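PDB 6E4O: RNA-binding protein, putative from Trypanosoma brucei, which probably binds mRNA through an RNA recognition motif, the domain present here as one piece of a longer kinetoplastid RNA-editing protein that binds and remodels RNA. Local coordinates for residues 9-14 with 39-44; 29-34 with 44-49. One frame throughout, in Å; residues are numbered along the deposited sequence.

Contact 1 of 2, residues 9-14 with 39-44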
ATOM      1  N   SER A   9      -4.021  -3.480  -4.664  1.00  8.20           N
ATOM      2  CA  SER A   9      -5.237  -3.475  -5.472  1.00  6.22           C
ATOM      3  C   SER A   9      -6.437  -3.274  -4.549  1.00 12.83           C
ATOM      4  O   SER A   9      -6.310  -3.402  -3.335  1.00 14.35           O
ATOM      5  CB  SER A   9      -5.389  -4.778  -6.248  1.00 12.49           C
ATOM      6  OG  SER A   9      -4.230  -5.028  -7.031  1.00 15.20           O
ATOM      7  N   GLY A  10      -7.585  -2.943  -5.131  1.00 12.58           N
ATOM      8  CA  GLY A  10      -8.820  -2.790  -4.374  1.00 14.25           C
ATOM      9  C   GLY A  10      -9.107  -1.399  -3.841  1.00 18.41           C
ATOM     10  O   GLY A  10     -10.070  -1.214  -3.098  1.00 15.10           O
ATOM     11  N   LEU A  11      -8.302  -0.409  -4.221  1.00 11.80           N
ATOM     12  CA  LEU A  11      -8.528   0.950  -3.733  1.00 12.88           C
ATOM     13  C   LEU A  11      -9.910   1.467  -4.127  1.00 11.51           C
ATOM     14  O   LEU A  11     -10.421   1.153  -5.199  1.00 13.84           O
ATOM     15  CB  LEU A  11      -7.474   1.912  -4.286  1.00  9.86           C
ATOM     16  CG  LEU A  11      -6.006   1.706  -3.926  1.00 14.81           C
ATOM     17  CD1 LEU A  11      -5.161   2.580  -4.829  1.00 14.72           C
ATOM     18  CD2 LEU A  11      -5.752   2.032  -2.461  1.00 18.54           C
ATOM     19  N   SER A  12     -10.503   2.291  -3.274  1.00 13.00           N
ATOM     20  CA  SER A  12     -11.737   2.977  -3.646  1.00 11.30           C
ATOM     21  C   SER A  12     -11.461   3.998  -4.750  1.00 14.20           C
ATOM     22  O   SER A  12     -10.331   4.470  -4.911  1.00 16.94           O
ATOM     23  CB  SER A  12     -12.393   3.643  -2.432  1.00 20.71           C
ATOM     24  OG  SER A  12     -11.964   4.984  -2.288  1.00 23.16           O
ATOM     25  N   ASP A  13     -12.495   4.315  -5.521  1.00 15.29           N
ATOM     26  CA  ASP A  13     -12.394   5.296  -6.595  1.00 21.93           C
ATOM     27  C   ASP A  13     -11.838   6.627  -6.113  1.00 20.35           C
ATOM     28  O   ASP A  13     -11.223   7.366  -6.880  1.00 26.74           O
ATOM     29  CB  ASP A  13     -13.769   5.552  -7.224  1.00 24.38           C
ATOM     30  CG  ASP A  13     -14.280   4.370  -8.014  1.00 28.38           C
ATOM     31  OD1 ASP A  13     -13.480   3.477  -8.330  1.00 25.31           O
ATOM     32  OD2 ASP A  13     -15.487   4.338  -8.329  1.00 33.33           O
ATOM     33  N   GLU A  14     -12.085   6.941  -4.847  1.00 20.32           N
ATOM     34  CA  GLU A  14     -11.755   8.250  -4.307  1.00 25.30           C
ATOM     35  C   GLU A  14     -10.377   8.293  -3.665  1.00 25.75           C
ATOM     36  O   GLU A  14      -9.915   9.356  -3.258  1.00 23.02           O
ATOM     37  CB  GLU A  14     -12.799   8.670  -3.269  1.00 34.68           C
ATOM     38  CG  GLU A  14     -14.194   8.926  -3.836  1.00 42.58           C
ATOM     39  CD  GLU A  14     -14.952   7.643  -4.125  1.00 47.82           C
ATOM     40  OE1 GLU A  14     -15.882   7.679  -4.960  1.00 47.99           O
ATOM     41  OE2 GLU A  14     -14.625   6.601  -3.510  1.00 46.87           O
ATOM     42  N   GLY A  39      -8.109   1.115  -9.423  1.00 15.09           N
ATOM     43  CA  GLY A  39      -8.009   0.988  -7.976  1.00 12.16           C
ATOM     44  C   GLY A  39      -6.710   0.325  -7.536  1.00 11.58           C
ATOM     45  O   GLY A  39      -6.654  -0.379  -6.532  1.00  9.94           O
ATOM     46  N   ARG A  40      -5.639   0.582  -8.270  1.00 10.27           N
ATOM     47  CA  ARG A  40      -4.368  -0.067  -7.991  1.00 10.65           C
ATOM     48  C   ARG A  40      -3.252   0.945  -7.723  1.00 12.10           C
ATOM     49  O   ARG A  40      -3.356   2.116  -8.080  1.00 11.34           O
ATOM     50  CB  ARG A  40      -3.984  -0.977  -9.161  1.00 10.19           C
ATOM     51  CG  ARG A  40      -4.979  -2.121  -9.362  1.00 12.62           C
ATOM     52  CD  ARG A  40      -4.732  -2.851 -10.678  1.00 13.15           C
ATOM     53  NE  ARG A  40      -5.070  -2.008 -11.818  1.00 16.40           N
ATOM     54  CZ  ARG A  40      -5.022  -2.401 -13.088  1.00 15.66           C
ATOM     55  NH1 ARG A  40      -4.655  -3.640 -13.389  1.00 13.53           N
ATOM     56  NH2 ARG A  40      -5.352  -1.553 -14.055  1.00 14.98           N
ATOM     57  N   ALA A  41      -2.187   0.482  -7.080  1.00 10.62           N
ATOM     58  CA  ALA A  41      -1.052   1.344  -6.770  1.00  9.23           C
ATOM     59  C   ALA A  41       0.207   0.519  -6.628  1.00  9.84           C
ATOM     60  O   ALA A  41       0.149  -0.700  -6.491  1.00 10.26           O
ATOM     61  CB  ALA A  41      -1.309   2.137  -5.473  1.00 10.90           C
ATOM     62  N   VAL A  42       1.348   1.186  -6.674  1.00  9.77           N
ATOM     63  CA  VAL A  42       2.620   0.539  -6.360  1.00  8.62           C
ATOM     64  C   VAL A  42       3.282   1.373  -5.287  1.00 10.82           C
ATOM     65  O   VAL A  42       3.331   2.594  -5.390  1.00 12.09           O
ATOM     66  CB  VAL A  42       3.545   0.461  -7.585  1.00 10.16           C
ATOM     67  CG1 VAL A  42       4.927  -0.079  -7.187  1.00 11.37           C
ATOM     68  CG2 VAL A  42       2.920  -0.408  -8.647  1.00  9.06           C
ATOM     69  N   VAL A  43       3.770   0.702  -4.255  1.00 10.47           N
ATOM     70  CA  VAL A  43       4.381   1.368  -3.131  1.00 12.79           C
ATOM     71  C   VAL A  43       5.737   0.738  -2.863  1.00 13.48           C
ATOM     72  O   VAL A  43       5.912  -0.458  -3.053  1.00 12.48           O
ATOM     73  CB  VAL A  43       3.476   1.198  -1.885  1.00 12.20           C
ATOM     74  CG1 VAL A  43       4.095   1.844  -0.649  1.00 15.62           C
ATOM     75  CG2 VAL A  43       2.078   1.764  -2.168  1.00 16.76           C
ATOM     76  N   GLU A  44       6.698   1.546  -2.430  1.00 12.13           N
ATOM     77  CA  GLU A  44       7.952   1.013  -1.933  1.00 10.65           C
ATOM     78  C   GLU A  44       8.195   1.559  -0.546  1.00 13.54           C
ATOM     79  O   GLU A  44       7.837   2.703  -0.239  1.00 14.10           O
ATOM     80  CB  GLU A  44       9.117   1.380  -2.848  1.00 16.06           C
ATOM     81  CG  GLU A  44       9.024   0.753  -4.217  1.00 24.07           C
ATOM     82  CD  GLU A  44      10.363   0.734  -4.926  1.00 25.55           C
ATOM     83  OE1 GLU A  44      11.210   1.602  -4.623  1.00 25.57           O
ATOM     84  OE2 GLU A  44      10.573  -0.161  -5.770  1.00 23.32           O
TER

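Contact 2 of 2, residues 29-34 with 44-49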
ATOM      1  N   GLU A  29       8.055   3.307   6.776  1.00 13.62           N
ATOM      2  CA  GLU A  29       8.248   4.522   5.996  1.00 16.94           C
ATOM      3  C   GLU A  29       8.109   4.239   4.499  1.00 15.36           C
ATOM      4  O   GLU A  29       8.665   3.280   3.985  1.00 15.42           O
ATOM      5  CB  GLU A  29       9.608   5.152   6.309  1.00 26.95           C
ATOM      6  CG  GLU A  29       9.892   6.439   5.551  1.00 43.25           C
ATOM      7  CD  GLU A  29      11.135   7.156   6.059  1.00 59.73           C
ATOM      8  OE1 GLU A  29      11.856   6.582   6.906  1.00 60.96           O
ATOM      9  OE2 GLU A  29      11.387   8.298   5.615  1.00 67.49           O
ATOM     10  N   VAL A  30       7.364   5.090   3.811  1.00 16.78           N
ATOM     11  CA  VAL A  30       7.079   4.898   2.394  1.00 16.14           C
ATOM     12  C   VAL A  30       7.939   5.822   1.533  1.00 18.50           C
ATOM     13  O   VAL A  30       7.977   7.029   1.760  1.00 18.58           O
ATOM     14  CB  VAL A  30       5.580   5.160   2.115  1.00 16.89           C
ATOM     15  CG1 VAL A  30       5.283   5.081   0.624  1.00 15.96           C
ATOM     16  CG2 VAL A  30       4.720   4.175   2.902  1.00 15.84           C
ATOM     17  N   THR A  31       8.631   5.256   0.548  1.00 16.45           N
ATOM     18  CA  THR A  31       9.515   6.038  -0.319  1.00 16.10           C
ATOM     19  C   THR A  31       8.966   6.259  -1.733  1.00 19.00           C
ATOM     20  O   THR A  31       9.452   7.118  -2.467  1.00 21.45           O
ATOM     21  CB  THR A  31      10.900   5.380  -0.458  1.00 17.52           C
ATOM     22  OG1 THR A  31      10.746   4.092  -1.056  1.00 19.62           O
ATOM     23  CG2 THR A  31      11.569   5.223   0.898  1.00 18.88           C
ATOM     24  N   PHE A  32       7.984   5.461  -2.126  1.00 14.35           N
ATOM     25  CA  PHE A  32       7.351   5.600  -3.442  1.00 11.47           C
ATOM     26  C   PHE A  32       5.897   5.226  -3.251  1.00 14.19           C
ATOM     27  O   PHE A  32       5.592   4.233  -2.605  1.00 13.55           O
ATOM     28  CB  PHE A  32       8.004   4.657  -4.459  1.00 15.41           C
ATOM     29  CG  PHE A  32       7.418   4.734  -5.848  1.00 15.23           C
ATOM     30  CD1 PHE A  32       8.003   5.530  -6.823  1.00 14.41           C
ATOM     31  CD2 PHE A  32       6.301   3.977  -6.192  1.00 11.64           C
ATOM     32  CE1 PHE A  32       7.474   5.586  -8.106  1.00 17.67           C
ATOM     33  CE2 PHE A  32       5.764   4.028  -7.473  1.00 13.70           C
ATOM     34  CZ  PHE A  32       6.356   4.835  -8.433  1.00 16.20           C
ATOM     35  N   CYS A  33       4.989   6.035  -3.775  1.00 12.53           N
ATOM     36  CA  CYS A  33       3.576   5.707  -3.656  1.00 10.12           C
ATOM     37  C   CYS A  33       2.840   6.374  -4.799  1.00 15.24           C
ATOM     38  O   CYS A  33       2.652   7.591  -4.803  1.00 18.53           O
ATOM     39  CB  CYS A  33       3.012   6.184  -2.308  1.00 12.91           C
ATOM     40  SG  CYS A  33       1.369   5.542  -1.981  1.00 17.44           S
ATOM     41  N   LYS A  34       2.444   5.579  -5.781  1.00 13.46           N
ATOM     42  CA  LYS A  34       1.742   6.117  -6.936  1.00 11.35           C
ATOM     43  C   LYS A  34       0.496   5.306  -7.233  1.00 10.31           C
ATOM     44  O   LYS A  34       0.526   4.070  -7.204  1.00  9.19           O
ATOM     45  CB  LYS A  34       2.655   6.098  -8.158  1.00 14.38           C
ATOM     46  CG  LYS A  34       1.997   6.678  -9.400  1.00 28.65           C
ATOM     47  CD  LYS A  34       2.845   7.765 -10.042  1.00 37.08           C
ATOM     48  CE  LYS A  34       3.002   8.951  -9.112  1.00 38.62           C
ATOM     49  NZ  LYS A  34       3.385  10.184  -9.851  1.00 33.86           N
ATOM     50  N   GLU A  44       6.698   1.546  -2.430  1.00 12.13           N
ATOM     51  CA  GLU A  44       7.952   1.013  -1.933  1.00 10.65           C
ATOM     52  C   GLU A  44       8.195   1.559  -0.546  1.00 13.54           C
ATOM     53  O   GLU A  44       7.837   2.703  -0.239  1.00 14.10           O
ATOM     54  CB  GLU A  44       9.117   1.380  -2.848  1.00 16.06           C
ATOM     55  CG  GLU A  44       9.024   0.753  -4.217  1.00 24.07           C
ATOM     56  CD  GLU A  44      10.363   0.734  -4.926  1.00 25.55           C
ATOM     57  OE1 GLU A  44      11.210   1.602  -4.623  1.00 25.57           O
ATOM     58  OE2 GLU A  44      10.573  -0.161  -5.770  1.00 23.32           O
ATOM     59  N   PHE A  45       8.774   0.727   0.305  1.00 11.28           N
ATOM     60  CA  PHE A  45       9.098   1.122   1.664  1.00 12.41           C
ATOM     61  C   PHE A  45      10.605   1.249   1.771  1.00 14.77           C
ATOM     62  O   PHE A  45      11.343   0.747   0.916  1.00 14.64           O
ATOM     63  CB  PHE A  45       8.621   0.059   2.662  1.00 10.14           C
ATOM     64  CG  PHE A  45       7.129  -0.074   2.751  1.00  9.92           C
ATOM     65  CD1 PHE A  45       6.439  -0.899   1.875  1.00 13.98           C
ATOM     66  CD2 PHE A  45       6.419   0.606   3.731  1.00 12.18           C
ATOM     67  CE1 PHE A  45       5.054  -1.028   1.962  1.00 13.48           C
ATOM     68  CE2 PHE A  45       5.035   0.484   3.824  1.00 14.26           C
ATOM     69  CZ  PHE A  45       4.355  -0.334   2.941  1.00 12.11           C
ATOM     70  N   VAL A  46      11.058   1.884   2.846  1.00 15.26           N
ATOM     71  CA  VAL A  46      12.483   2.037   3.098  1.00 15.98           C
ATOM     72  C   VAL A  46      13.181   0.695   3.263  1.00 18.48           C
ATOM     73  O   VAL A  46      14.296   0.509   2.782  1.00 20.42           O
ATOM     74  CB  VAL A  46      12.724   2.883   4.353  1.00 19.55           C
ATOM     75  CG1 VAL A  46      14.219   2.989   4.647  1.00 25.47           C
ATOM     76  CG2 VAL A  46      12.126   4.256   4.157  1.00 21.17           C
ATOM     77  N   THR A  47      12.543  -0.245   3.949  1.00 15.17           N
ATOM     78  CA  THR A  47      13.190  -1.533   4.191  1.00 13.34           C
ATOM     79  C   THR A  47      12.345  -2.707   3.716  1.00 13.27           C
ATOM     80  O   THR A  47      11.124  -2.595   3.589  1.00 11.94           O
ATOM     81  CB  THR A  47      13.505  -1.740   5.684  1.00 13.89           C
ATOM     82  OG1 THR A  47      12.282  -1.934   6.405  1.00 17.52           O
ATOM     83  CG2 THR A  47      14.242  -0.532   6.256  1.00 18.90           C
ATOM     84  N   PRO A  48      12.999  -3.841   3.437  1.00 11.94           N
ATOM     85  CA  PRO A  48      12.230  -5.057   3.164  1.00 13.21           C
ATOM     86  C   PRO A  48      11.351  -5.442   4.349  1.00 13.34           C
ATOM     87  O   PRO A  48      10.281  -5.999   4.140  1.00 12.56           O
ATOM     88  CB  PRO A  48      13.320  -6.109   2.938  1.00 13.64           C
ATOM     89  CG  PRO A  48      14.452  -5.316   2.352  1.00 14.39           C
ATOM     90  CD  PRO A  48      14.434  -4.025   3.146  1.00 12.99           C
ATOM     91  N   GLU A  49      11.801  -5.160   5.570  1.00 13.20           N
ATOM     92  CA  GLU A  49      11.005  -5.465   6.764  1.00 17.21           C
ATOM     93  C   GLU A  49       9.677  -4.718   6.768  1.00 15.78           C
ATOM     94  O   GLU A  49       8.656  -5.257   7.204  1.00 12.20           O
ATOM     95  CB  GLU A  49      11.787  -5.131   8.037  1.00 17.71           C
ATOM     96  CG  GLU A  49      12.956  -6.074   8.323  1.00 24.34           C
ATOM     97  CD  GLU A  49      14.038  -6.055   7.249  1.00 26.65           C
ATOM     98  OE1 GLU A  49      14.527  -7.145   6.899  1.00 31.13           O
ATOM     99  OE2 GLU A  49      14.417  -4.969   6.760  1.00 19.04           O
TER
HETATM  100  O   HOH W   1      11.528   4.144  -3.692  1.00 31.96           O
HETATM  101  O   HOH W   2      12.810   1.950  -0.929  1.00 32.34           O

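Contact 1 of 2, residues 9-14 with 39-44
Leu-11 N donates to Gly-39 O (2.8 Å, N-H...O 151°), so the loop leaving strand 5-9 folds against the carbonyl of Gly-39, beside the beginning of the strand that runs on through Ala-41; the donor lies tilted 18° from the carbonyl plane. Gly-10 N sits 3.1 Å from this same Gly-39 O, and Ser-9 adds a CA-H...O contact. In the Leu-11 side chain, CB and CG lie over the face of the Gly-39 carbonyl, CB 3.3 Å from its O. Chi1 of -63°, with CG beside the backbone N, puts CG there, and CD1 then extends past Arg-40 O to meet Ala-41 CB at 3.9 Å. Leu-20 of helix 17-24 touches both Leu-11 and Ala-41, and Leu-68 also packs on Leu-11. At the exposed margin, Ser-9 OG rests 3.8 Å from the aliphatic CG of Arg-40, while the guanidinium group turns elsewhere, its NE bonded to Ser-37 O. Both glycines have positive phi, a backbone shape glycine adopts readily. One backbone bond and a buried Leu-11/Ala-41 apolar contact under Leu-20 thus join the loop between strand 5-9 and helix 17-24 to the turn between strands 30-36 and 40-45 of the RNA recognition motif.

Contact 2 of 2, residues 29-34 with 44-49
Phe-32 and Glu-44 lie abreast on one face of the antiparallel pair, CB to CB at 3.8 Å, and Val-30 meets Phe-45 on the other. With Phe-32 CG opposite the backbone N (chi1 -180°), the ring leads away from Glu-44, and Glu-44 N lies at its edge, near the ring plane. On the face that carries Val-30 and Phe-45, against the helices, Val-30 CG2 approaches Phe-45 CE2 at 3.8 Å, the two side chains meeting at a slant; Leu-24 of helix 17-24 and Ala-51 and Ala-54 of helix 48-57 also touch the Phe-45 side chain.

Between these pairs the register slips by one residue. Thr-31 N gives a bond to Glu-44 O at 2.8 Å, and Phe-32 N reaches the same oxygen in a weaker one, while Glu-44 N returns to Phe-32 O. Thr-31 OG1, lodged between its backbone N and carbonyl carbon (chi1 61°), faces Glu-44 and is linked by one water to Glu-44 OE1 and by another to Phe-45 O. The other carboxylate oxygen, Glu-44 OE2, forms a salt bridge with Arg-5. The Thr-31 and Val-46 side chains cross at about a right angle, CG2 to CG2 at a tight 3.4 Å. That Val-46 methyl also lies against CB and CG of the extended Glu-29, where Val-46 N bonds Glu-29 O (3.0 Å). Thr-47, the N-cap of helix 48-57, accepts a hydrogen bond at OG1 from Asp-50 N. Thr-31 and Phe-32 opposite Glu-44 form a classic beta bulge, here in the hairpin of strands 30-36 and 40-45 of the RNA recognition motif.

Both contacts use strand 40-45, at its two ends; Glu-44 lies in both residue ranges but works only in contact 2. Their centres are about 15 Å apart, on opposite sides of the chain's centre. Contact 1 joins the beginning of the strand to the loop between strand 5-9 and helix 17-24, whereas contact 2 pairs its exit with strand 30-36, at the edge of the sheet. Each is partly buried: contact 1 rests its apolar side on helix 17-24, contact 2 on helices 17-24 and 48-57, with a mixed polar and apolar outer side. Contact 1 relies on one clear backbone hydrogen bond and a leucine, contact 2 on several strand bonds, waters and a carboxylate. Between them, Val-42 N probably bonds Lys-34 O.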